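Local atomic coordinates of beta-agarase (Persicobacter, PDB entry 6AII), a protein that probably hydrolyses the beta-1,4 linkages of agarose, as a GH16 family beta-agarase that produces neoagarobiose. Residues Pro10-Pro15 with Phe119-Val124; Asp57-Thr62 with Asn285-Asp290; Asp29-Asp34 with Val69-Gly74; Glu144-Cys149 with Lys274-Pro279. All coordinates share one frame; numbering follows the deposited sequence.

Contact 1 of 4, residues Pro10-Pro15 with Phe119-Val124; sequences PVPADP and FVEARV
Phe119 is the centre of this contact, and three consecutive residues of the 10-15 loop gather round its ring. Val11 lies over one face. Its CG1 sits 3.9 Å from the centroid of the Phe119 ring and 20° off the ring normal, a CH-pi contact that leans toward CD2. CG1 reaches the ring because it is turned anti to the Val11 backbone N (chi1 170°). Pro12 meets the far end of the ring, crossing the Phe119 side chain at about a right angle, with Pro12 CD 3.6 Å from Phe119 CZ. Ala13 adds its methyl at another corner, Ala13 CB lying 4.0 Å from Phe119 CD1. This is the tight part, and it is wholly apolar. Trp21, Tyr222 and Tyr232 also pack against the Phe119 side chain.

Contact thins out toward Glu121. Its OE2 stands 4.0 Å from Pro12 CG, with no polar partner in the loop segment. OE1 forms a salt bridge with Arg319, which also bonds to Pro10 O. The solvent side is looser: Pro10 before the packed residues and Asp14 after them are both exposed.

Strand 118-125 runs between strands 217-225 and 312-325 in an antiparallel sheet. An N-terminal segment without regular structure, laid over aromatic side chains of that sheet, fits the beta-jelly-roll sandwich of GH16 enzymes.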
# COMPACT_ATOMS: atom_id res chain seq x y z
N PRO A 10 -5.06 20.52 0.26
CA PRO A 10 -5.67 20.37 1.60
C PRO A 10 -5.61 18.89 2.03
O PRO A 10 -5.61 17.96 1.17
CB PRO A 10 -7.14 20.78 1.44
CG PRO A 10 -7.22 21.39 0.06
CD PRO A 10 -6.07 20.86 -0.76
N VAL A 11 -5.61 18.71 3.34
CA VAL A 11 -5.81 17.37 3.88
C VAL A 11 -7.29 17.10 3.73
O VAL A 11 -8.11 17.85 4.23
CB VAL A 11 -5.35 17.26 5.34
CG1 VAL A 11 -5.79 15.95 5.97
CG2 VAL A 11 -3.83 17.49 5.46
N PRO A 12 -7.66 16.00 3.06
CA PRO A 12 -9.06 15.82 2.80
C PRO A 12 -9.93 15.34 3.96
O PRO A 12 -11.19 15.39 3.85
CB PRO A 12 -9.02 14.77 1.68
CG PRO A 12 -7.80 13.99 1.91
CD PRO A 12 -6.80 15.03 2.36
N ALA A 13 -9.34 14.81 5.04
CA ALA A 13 -10.08 14.38 6.20
C ALA A 13 -10.23 15.59 7.13
O ALA A 13 -9.39 16.48 7.09
CB ALA A 13 -9.35 13.29 6.90
N ASP A 14 -11.25 15.50 7.95
CA ASP A 14 -11.47 16.57 8.91
C ASP A 14 -10.94 16.14 10.28
O ASP A 14 -11.22 15.08 10.83
CB ASP A 14 -12.92 17.03 8.96
CG ASP A 14 -13.08 18.18 9.94
OD1 ASP A 14 -12.98 19.34 9.47
OD2 ASP A 14 -13.17 17.90 11.18
N PRO A 15 -10.11 17.04 10.88
CA PRO A 15 -9.45 16.70 12.12
C PRO A 15 -10.27 16.81 13.41
O PRO A 15 -9.74 16.47 14.51
CB PRO A 15 -8.34 17.75 12.25
CG PRO A 15 -8.90 18.94 11.53
CD PRO A 15 -9.81 18.39 10.43
N PHE A 119 -3.52 10.84 9.99
CA PHE A 119 -3.84 10.81 8.55
C PHE A 119 -2.52 10.53 7.83
O PHE A 119 -1.48 11.27 8.02
CB PHE A 119 -4.48 12.12 8.09
CG PHE A 119 -4.71 12.14 6.60
CD1 PHE A 119 -5.83 11.54 6.06
CD2 PHE A 119 -3.86 12.83 5.76
CE1 PHE A 119 -6.04 11.56 4.69
CE2 PHE A 119 -4.08 12.86 4.38
CZ PHE A 119 -5.17 12.23 3.85
N VAL A 120 -2.49 9.49 6.94
CA VAL A 120 -1.30 9.11 6.22
C VAL A 120 -1.64 9.12 4.72
O VAL A 120 -2.61 8.45 4.37
CB VAL A 120 -0.84 7.69 6.62
CG1 VAL A 120 0.37 7.24 5.82
CG2 VAL A 120 -0.57 7.62 8.13
N GLU A 121 -0.84 9.76 3.91
CA GLU A 121 -1.16 9.86 2.47
C GLU A 121 0.12 9.84 1.67
O GLU A 121 1.13 10.48 2.04
CB GLU A 121 -1.94 11.13 2.20
CG GLU A 121 -2.56 11.26 0.82
CD GLU A 121 -3.35 12.56 0.71
OE1 GLU A 121 -2.77 13.62 1.11
OE2 GLU A 121 -4.47 12.54 0.14
N ALA A 122 0.08 9.16 0.51
CA ALA A 122 1.20 9.17 -0.39
C ALA A 122 0.71 9.59 -1.78
O ALA A 122 -0.41 9.25 -2.19
CB ALA A 122 1.81 7.79 -0.44
N ARG A 123 1.60 10.25 -2.54
CA ARG A 123 1.38 10.55 -3.92
C ARG A 123 2.31 9.67 -4.72
O ARG A 123 3.55 9.82 -4.61
CB ARG A 123 1.64 12.04 -4.22
CG ARG A 123 1.27 12.46 -5.63
CD ARG A 123 1.22 13.95 -5.86
NE ARG A 123 0.66 14.27 -7.17
CZ ARG A 123 1.34 14.69 -8.24
NH1 ARG A 123 0.66 15.01 -9.35
NH2 ARG A 123 2.65 14.82 -8.23
N VAL A 124 1.70 8.76 -5.45
CA VAL A 124 2.47 7.71 -6.09
C VAL A 124 2.16 7.71 -7.58
O VAL A 124 1.04 8.02 -7.97
CB VAL A 124 2.14 6.34 -5.47
CG1 VAL A 124 2.57 6.29 -4.00
CG2 VAL A 124 0.71 5.95 -5.65

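Contact 2 of 4, residues Asp57-Thr62 with Asn285-Asp290; sequences DGPGPT and NIEAQD
Gly60 and Asp290 bring the two backbones closest, their CA atoms 4.1 Å apart. Residues Pro59 to Thr62 form a type II' beta turn, closed by the bond from Thr62 N to Pro59 O. Gly60 has positive phi and comes close to the other segment, with Gly60 CA 3.5 Å from Ala288 O in a CA-H...O contact. A beta carbon at Gly60 would clash with that oxygen.

The polar link between the segments is made by Thr62. Its OG1 accepts from Ala288 N at 2.8 Å, nearly straight at 162°. A chi1 of -49° puts OG1 beside the Thr62 backbone N, on the side facing Ala288. In the jelly roll of this GH16 domain, the turn leads into the short strand 62-64, while 285-290 carries the end of strand 280-287 into helix 290-294, with Gln289 at the N-cap.

Pro61 packs loosely on Ala288, CG to CB 4.2 Å. Pro59 crosses Glu287 at about a right angle, its CG 3.9 Å from Glu287 OE1. Two amides grip this carboxylate. Gln289 NE2 reaches Glu287 OE2 at 2.7 Å on its anti lone pair. Asn285 ND2 meets Glu287 OE1 at 3.0 Å, tilted 32° out of the carboxylate plane. With an alanine at Glu287, the Gln289 amide would probably lose its mate and be free to turn, and Pro59 would lose cover. Trp64 also packs against both Pro59 and Glu287.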
# COMPACT_ATOMS: atom_id res chain seq x y z
N ASP A 57 13.67 -11.90 1.44
CA ASP A 57 13.72 -11.10 0.20
C ASP A 57 12.41 -11.18 -0.59
O ASP A 57 12.39 -10.76 -1.75
CB ASP A 57 14.97 -11.38 -0.63
CG ASP A 57 15.03 -12.68 -1.42
OD1 ASP A 57 14.24 -13.61 -1.14
OD2 ASP A 57 15.88 -12.75 -2.31
N GLY A 58 11.35 -11.71 -0.03
CA GLY A 58 10.04 -11.44 -0.52
C GLY A 58 9.31 -12.66 -1.04
O GLY A 58 9.83 -13.77 -1.10
N PRO A 59 8.07 -12.43 -1.44
CA PRO A 59 7.11 -13.51 -1.78
C PRO A 59 7.26 -13.93 -3.22
O PRO A 59 7.75 -13.15 -4.03
CB PRO A 59 5.73 -12.90 -1.57
CG PRO A 59 5.98 -11.45 -2.01
CD PRO A 59 7.37 -11.12 -1.49
N GLY A 60 6.85 -15.17 -3.56
CA GLY A 60 6.88 -15.49 -4.96
C GLY A 60 8.31 -15.41 -5.49
O GLY A 60 9.28 -15.65 -4.77
N PRO A 61 8.42 -15.08 -6.75
CA PRO A 61 9.73 -14.92 -7.41
C PRO A 61 10.33 -13.52 -7.23
O PRO A 61 11.31 -13.20 -7.89
CB PRO A 61 9.46 -15.22 -8.88
CG PRO A 61 8.04 -14.70 -9.08
CD PRO A 61 7.37 -15.02 -7.77
N THR A 62 9.74 -12.77 -6.32
CA THR A 62 10.32 -11.50 -5.89
C THR A 62 11.71 -11.71 -5.25
O THR A 62 11.88 -12.60 -4.39
CB THR A 62 9.42 -10.81 -4.85
OG1 THR A 62 8.05 -10.78 -5.31
CG2 THR A 62 9.96 -9.45 -4.45
N ASN A 285 6.15 -0.89 -1.21
CA ASN A 285 6.93 -1.89 -1.89
C ASN A 285 6.25 -2.34 -3.18
O ASN A 285 5.04 -2.09 -3.42
CB ASN A 285 7.19 -3.14 -1.03
CG ASN A 285 6.00 -4.08 -0.97
OD1 ASN A 285 5.04 -3.83 -0.27
ND2 ASN A 285 6.02 -5.18 -1.69
N ILE A 286 7.03 -3.07 -3.97
CA ILE A 286 6.51 -3.77 -5.12
C ILE A 286 6.82 -5.27 -4.94
O ILE A 286 7.74 -5.62 -4.20
CB ILE A 286 7.07 -3.26 -6.46
CG1 ILE A 286 8.57 -3.51 -6.61
CG2 ILE A 286 6.68 -1.77 -6.62
CD1 ILE A 286 9.21 -3.00 -7.90
N GLU A 287 5.97 -6.11 -5.48
CA GLU A 287 6.20 -7.53 -5.36
C GLU A 287 5.49 -8.28 -6.48
O GLU A 287 4.53 -7.81 -7.07
CB GLU A 287 5.74 -8.02 -4.00
CG GLU A 287 4.37 -7.76 -3.63
CD GLU A 287 4.02 -8.07 -2.13
OE1 GLU A 287 4.78 -7.83 -1.18
OE2 GLU A 287 2.98 -8.70 -1.97
N ALA A 288 5.97 -9.50 -6.67
CA ALA A 288 5.36 -10.48 -7.59
C ALA A 288 4.88 -11.61 -6.71
O ALA A 288 5.72 -12.42 -6.31
CB ALA A 288 6.32 -10.92 -8.63
N GLN A 289 3.61 -11.65 -6.37
CA GLN A 289 3.13 -12.67 -5.45
C GLN A 289 2.99 -14.00 -6.21
O GLN A 289 2.78 -14.04 -7.43
CB GLN A 289 1.78 -12.26 -4.85
CG GLN A 289 1.91 -10.91 -4.13
CD GLN A 289 0.71 -10.00 -4.25
OE1 GLN A 289 -0.31 -10.33 -4.87
NE2 GLN A 289 0.84 -8.82 -3.68
N ASP A 290 3.07 -15.10 -5.44
CA ASP A 290 3.00 -16.45 -6.00
C ASP A 290 1.79 -16.65 -6.92
O ASP A 290 1.99 -17.07 -8.04
CB ASP A 290 2.92 -17.50 -4.87
CG ASP A 290 1.85 -17.39 -3.79
OD1 ASP A 290 1.01 -16.48 -3.77
OD2 ASP A 290 1.98 -18.12 -2.83

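Contact 3 of 4, residues Asp29-Asp34 with Val69-Gly74; sequences DDFNYD and VSVSNG. With CA (calcium ion), chain B.
Asn32 and Gly74 bring the backbones within 4.5 Å, CA to CA, and a calcium ion and a water join them there. The calcium is bound by Asp30 O, Asn32 OD1 and Gly74 O, the last at 2.2 Å from the metal. Water 2 adds a fourth ligand, and Asp5 and Asp316 complete the site. Water 1 ties the backbones a second time. It donates to Phe31 O and to Tyr33 O and accepts from Gly74 N at 2.7 Å.

Val71 makes the apolar part of the contact. Its CG1 lies over one face of the Tyr33 ring, toward the rim, and 3.9 Å from Phe31 CB. Val71 CG2 approaches Tyr33 CE1 at 4.0 Å. The Tyr33 ring folds back to cover Val71 because its CG sits between the backbone N and the carbonyl carbon (chi1 51°). Its OH donates to Asp29 OD2 at 2.7 Å, on the syn side and 32° out of the carboxylate plane. Trp48 NE1 bonds to the same OD2. Asp29 OD1 accepts from Phe31 N at 2.8 Å, which makes an Asx turn. A leucine in place of Tyr33 would probably uncover part of Val71 and leave Asp29 OD2 without its hydroxyl partner.

Main-chain carbonyls, acidic side chains and one asparagine round a calcium, beside strands 69-72 and 312-325 of one antiparallel sheet, are consistent with the structural calcium site known in GH16 jelly rolls.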
# COMPACT_ATOMS: atom_id res chain seq x y z
N ASP A 29 8.00 13.30 3.79
CA ASP A 29 9.15 13.51 2.91
C ASP A 29 8.65 13.79 1.51
O ASP A 29 7.78 13.01 1.04
CB ASP A 29 10.08 12.31 2.94
CG ASP A 29 11.47 12.55 2.37
OD1 ASP A 29 11.68 13.52 1.61
OD2 ASP A 29 12.37 11.77 2.80
N ASP A 30 9.15 14.86 0.83
CA ASP A 30 8.81 15.05 -0.58
C ASP A 30 9.90 14.68 -1.58
O ASP A 30 9.76 14.94 -2.76
CB ASP A 30 8.24 16.44 -0.80
CG ASP A 30 9.12 17.61 -0.41
OD1 ASP A 30 10.25 17.39 0.06
OD2 ASP A 30 8.63 18.73 -0.63
N PHE A 31 10.96 14.00 -1.08
CA PHE A 31 11.89 13.25 -1.94
C PHE A 31 12.56 14.09 -3.05
O PHE A 31 12.68 13.65 -4.20
CB PHE A 31 11.14 12.05 -2.56
CG PHE A 31 10.76 11.04 -1.52
CD1 PHE A 31 11.76 10.45 -0.77
CD2 PHE A 31 9.44 10.71 -1.25
CE1 PHE A 31 11.46 9.51 0.20
CE2 PHE A 31 9.14 9.77 -0.29
CZ PHE A 31 10.14 9.18 0.44
N ASN A 32 12.98 15.30 -2.68
CA ASN A 32 13.53 16.22 -3.68
C ASN A 32 15.05 16.30 -3.51
O ASN A 32 15.67 17.34 -3.76
CB ASN A 32 12.78 17.55 -3.66
CG ASN A 32 11.30 17.41 -3.99
OD1 ASN A 32 10.85 16.57 -4.81
ND2 ASN A 32 10.53 18.30 -3.41
N TYR A 33 15.64 15.21 -3.06
CA TYR A 33 17.08 15.06 -2.92
C TYR A 33 17.51 13.81 -3.69
O TYR A 33 16.66 12.99 -4.10
CB TYR A 33 17.49 14.94 -1.45
CG TYR A 33 16.70 13.88 -0.71
CD1 TYR A 33 17.06 12.55 -0.74
CD2 TYR A 33 15.51 14.19 -0.07
CE1 TYR A 33 16.32 11.56 -0.08
CE2 TYR A 33 14.77 13.22 0.59
CZ TYR A 33 15.16 11.89 0.57
OH TYR A 33 14.44 10.95 1.22
N ASP A 34 18.83 13.69 -3.90
CA ASP A 34 19.42 12.54 -4.62
C ASP A 34 19.85 11.51 -3.57
O ASP A 34 20.60 11.77 -2.60
CB ASP A 34 20.58 12.94 -5.53
CG ASP A 34 20.16 13.65 -6.80
OD1 ASP A 34 19.02 13.46 -7.23
OD2 ASP A 34 21.01 14.33 -7.40
N VAL A 69 16.12 0.44 -4.70
CA VAL A 69 15.47 1.65 -4.17
C VAL A 69 16.42 2.82 -4.39
O VAL A 69 17.58 2.78 -4.01
CB VAL A 69 15.11 1.52 -2.68
CG1 VAL A 69 14.54 2.84 -2.10
CG2 VAL A 69 14.14 0.39 -2.37
N SER A 70 15.90 3.93 -4.91
CA SER A 70 16.73 5.16 -5.03
C SER A 70 15.79 6.36 -4.89
O SER A 70 14.58 6.21 -4.77
CB SER A 70 17.45 5.18 -6.36
OG SER A 70 16.53 5.29 -7.42
N VAL A 71 16.38 7.53 -4.86
CA VAL A 71 15.63 8.78 -4.89
C VAL A 71 16.27 9.68 -5.91
O VAL A 71 17.47 9.93 -5.86
CB VAL A 71 15.51 9.48 -3.52
CG1 VAL A 71 14.59 10.69 -3.65
CG2 VAL A 71 15.00 8.57 -2.42
N SER A 72 15.47 10.15 -6.85
CA SER A 72 15.98 11.01 -7.95
C SER A 72 14.80 11.68 -8.62
O SER A 72 13.65 11.17 -8.60
CB SER A 72 16.81 10.28 -9.00
OG SER A 72 16.01 9.36 -9.70
N ASN A 73 15.07 12.84 -9.22
CA ASN A 73 14.12 13.44 -10.13
C ASN A 73 12.79 13.83 -9.44
O ASN A 73 11.79 14.01 -10.17
CB ASN A 73 13.93 12.62 -11.39
CG ASN A 73 15.24 12.36 -12.08
OD1 ASN A 73 15.68 11.21 -12.11
ND2 ASN A 73 15.92 13.41 -12.47
N GLY A 74 12.82 14.01 -8.14
CA GLY A 74 11.66 14.45 -7.33
C GLY A 74 10.87 13.34 -6.70
O GLY A 74 9.88 13.64 -5.99
CA CA B . 8.74 15.17 -4.86
O HOH W 1 14.58 13.58 -6.09
O HOH W 2 8.80 16.60 -6.93

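Contact 4 of 4, residues Glu144-Cys149 with Lys274-Pro279; sequences EEIDIC and KGLTKP
The Glu144 carboxylate lies against the aliphatic stem of Lys278, and the two side chains cross at about a right angle. Glu144 CD is 3.6 Å from Lys278 CG, and Glu144 OE2 is 3.6 Å from Lys278 CD. Lys278 is fully extended beyond CG and runs past the acid, so that its NZ ends 4.1 Å from Glu144 OE2, too far for a salt bridge. Its direct charged partner is Asp141.

OE1 of Glu144 takes two backbone bonds from the loop. Thr277 N gives one at 2.9 Å, on the syn side and 20° out of the carboxylate plane. Lys278 N gives the other at 3.0 Å and is the straighter, at 167°. The two N-H groups come from opposite faces of the carboxylate, which should hold it firmly against rotation.

OE2 is satisfied by water. Water 3 donates to Glu144 OE2 and to Gly275 O and accepts from Thr277 OG1. Water 4 donates to Glu144 OE2 and accepts from Lys278 NZ, so it relays the acid to the lysine. This buried acid thus has both oxygens bonded.

Further along the strand the contact turns apolar and loose. Ile146 CG1 meets Leu276 CD1 at 4.2 Å, and Trp223 packs on Ile146 and bonds to Leu276 O.

The strand continues into a classic beta bulge, where Ile148 and Cys149 both face Val135. Its Glu-Ile-Asp run from Glu145 to Asp147, followed by that bulge, is consistent with the ExDxxE signature strand of the GH16 active site.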
# COMPACT_ATOMS: atom_id res chain seq x y z
N GLU A 144 -1.54 -6.31 13.62
CA GLU A 144 -2.53 -5.31 13.19
C GLU A 144 -1.97 -4.55 11.98
O GLU A 144 -0.84 -4.12 12.00
CB GLU A 144 -2.89 -4.32 14.29
CG GLU A 144 -3.58 -4.99 15.48
CD GLU A 144 -3.88 -4.11 16.67
OE1 GLU A 144 -3.84 -2.86 16.53
OE2 GLU A 144 -4.19 -4.72 17.76
N GLU A 145 -2.75 -4.45 10.93
CA GLU A 145 -2.27 -3.92 9.62
C GLU A 145 -3.37 -3.05 9.00
O GLU A 145 -4.55 -3.41 9.05
CB GLU A 145 -1.94 -5.13 8.75
CG GLU A 145 -1.72 -4.82 7.26
CD GLU A 145 -1.42 -6.01 6.38
OE1 GLU A 145 -0.89 -6.98 6.97
OE2 GLU A 145 -1.68 -5.95 5.12
N ILE A 146 -2.97 -1.99 8.29
CA ILE A 146 -3.90 -1.22 7.49
C ILE A 146 -3.36 -1.13 6.06
O ILE A 146 -2.24 -0.77 5.87
CB ILE A 146 -4.08 0.19 8.12
CG1 ILE A 146 -4.75 0.08 9.48
CG2 ILE A 146 -4.86 1.11 7.15
CD1 ILE A 146 -4.65 1.36 10.31
N ASP A 147 -4.19 -1.44 5.08
CA ASP A 147 -3.76 -1.42 3.67
C ASP A 147 -4.36 -0.17 2.99
O ASP A 147 -5.61 -0.15 2.73
CB ASP A 147 -4.26 -2.66 2.94
CG ASP A 147 -3.78 -3.90 3.66
OD1 ASP A 147 -2.57 -3.98 3.94
OD2 ASP A 147 -4.66 -4.69 4.06
N ILE A 148 -3.43 0.78 2.73
CA ILE A 148 -3.76 2.03 2.12
C ILE A 148 -4.05 1.79 0.63
O ILE A 148 -5.00 2.33 0.08
CB ILE A 148 -2.70 3.08 2.39
CG1 ILE A 148 -2.61 3.34 3.91
CG2 ILE A 148 -3.03 4.37 1.67
CD1 ILE A 148 -1.52 4.26 4.33
N CYS A 149 -3.21 1.00 0.01
CA CYS A 149 -3.34 0.73 -1.44
C CYS A 149 -2.68 -0.62 -1.74
O CYS A 149 -1.50 -0.77 -1.44
CB CYS A 149 -2.63 1.81 -2.24
SG CYS A 149 -2.41 1.41 -4.03
N LYS A 274 -10.36 -4.03 21.92
CA LYS A 274 -9.60 -2.75 21.82
C LYS A 274 -9.69 -2.11 20.42
O LYS A 274 -9.49 -0.90 20.33
CB LYS A 274 -8.14 -3.00 22.17
CG LYS A 274 -7.90 -3.38 23.63
CD LYS A 274 -8.22 -2.22 24.58
CE LYS A 274 -9.03 -2.59 25.81
NZ LYS A 274 -8.20 -3.31 26.80
N GLY A 275 -9.90 -2.91 19.38
CA GLY A 275 -9.84 -2.41 17.99
C GLY A 275 -8.40 -2.20 17.53
O GLY A 275 -7.48 -2.82 18.03
N LEU A 276 -8.21 -1.36 16.51
CA LEU A 276 -6.88 -1.16 15.93
C LEU A 276 -6.13 -0.10 16.75
O LEU A 276 -6.47 1.07 16.62
CB LEU A 276 -7.05 -0.64 14.50
CG LEU A 276 -7.51 -1.66 13.48
CD1 LEU A 276 -7.83 -0.99 12.13
CD2 LEU A 276 -6.47 -2.70 13.29
N THR A 277 -5.13 -0.49 17.53
CA THR A 277 -4.46 0.46 18.40
C THR A 277 -2.96 0.46 18.26
O THR A 277 -2.32 1.38 18.79
CB THR A 277 -4.75 0.19 19.90
OG1 THR A 277 -4.22 -1.07 20.29
CG2 THR A 277 -6.23 0.22 20.21
N LYS A 278 -2.34 -0.59 17.73
CA LYS A 278 -0.91 -0.73 17.90
C LYS A 278 -0.15 0.19 16.94
O LYS A 278 -0.53 0.28 15.75
CB LYS A 278 -0.51 -2.17 17.65
CG LYS A 278 -1.02 -3.12 18.71
CD LYS A 278 -0.70 -4.57 18.47
CE LYS A 278 -1.13 -5.37 19.69
NZ LYS A 278 -1.02 -6.80 19.39
N PRO A 279 0.91 0.83 17.38
CA PRO A 279 1.69 1.71 16.46
C PRO A 279 2.16 0.92 15.24
O PRO A 279 2.54 -0.23 15.38
CB PRO A 279 2.89 2.19 17.27
CG PRO A 279 2.29 2.24 18.68
CD PRO A 279 1.45 0.98 18.75
O HOH W 3 -5.41 -3.41 19.60
O HOH W 4 -3.67 -7.24 18.23

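From the N terminus, residues 10-15 open the loop that contact 1 closes on strand 118-125. Contact 3 closes a shorter loop, 29-34 to 69-74, nested inside it. Residues 57-62 start within both loops but meet 285-290 only near the end of the chain, so contact 2 crosses contacts 1 and 3. Contact 4 follows those two in series and is nested inside contact 2. Contacts 1 and 3 reach one sheet of the sandwich, and contacts 2 and 4 the other. Contacts 1 and 4 touch across the sandwich, with Val120 CG1 packed 3.8 Å from Ile148 CD1. Contacts 1 and 2 lie on opposite sides of the chain's centre, their centres about 28 Å apart.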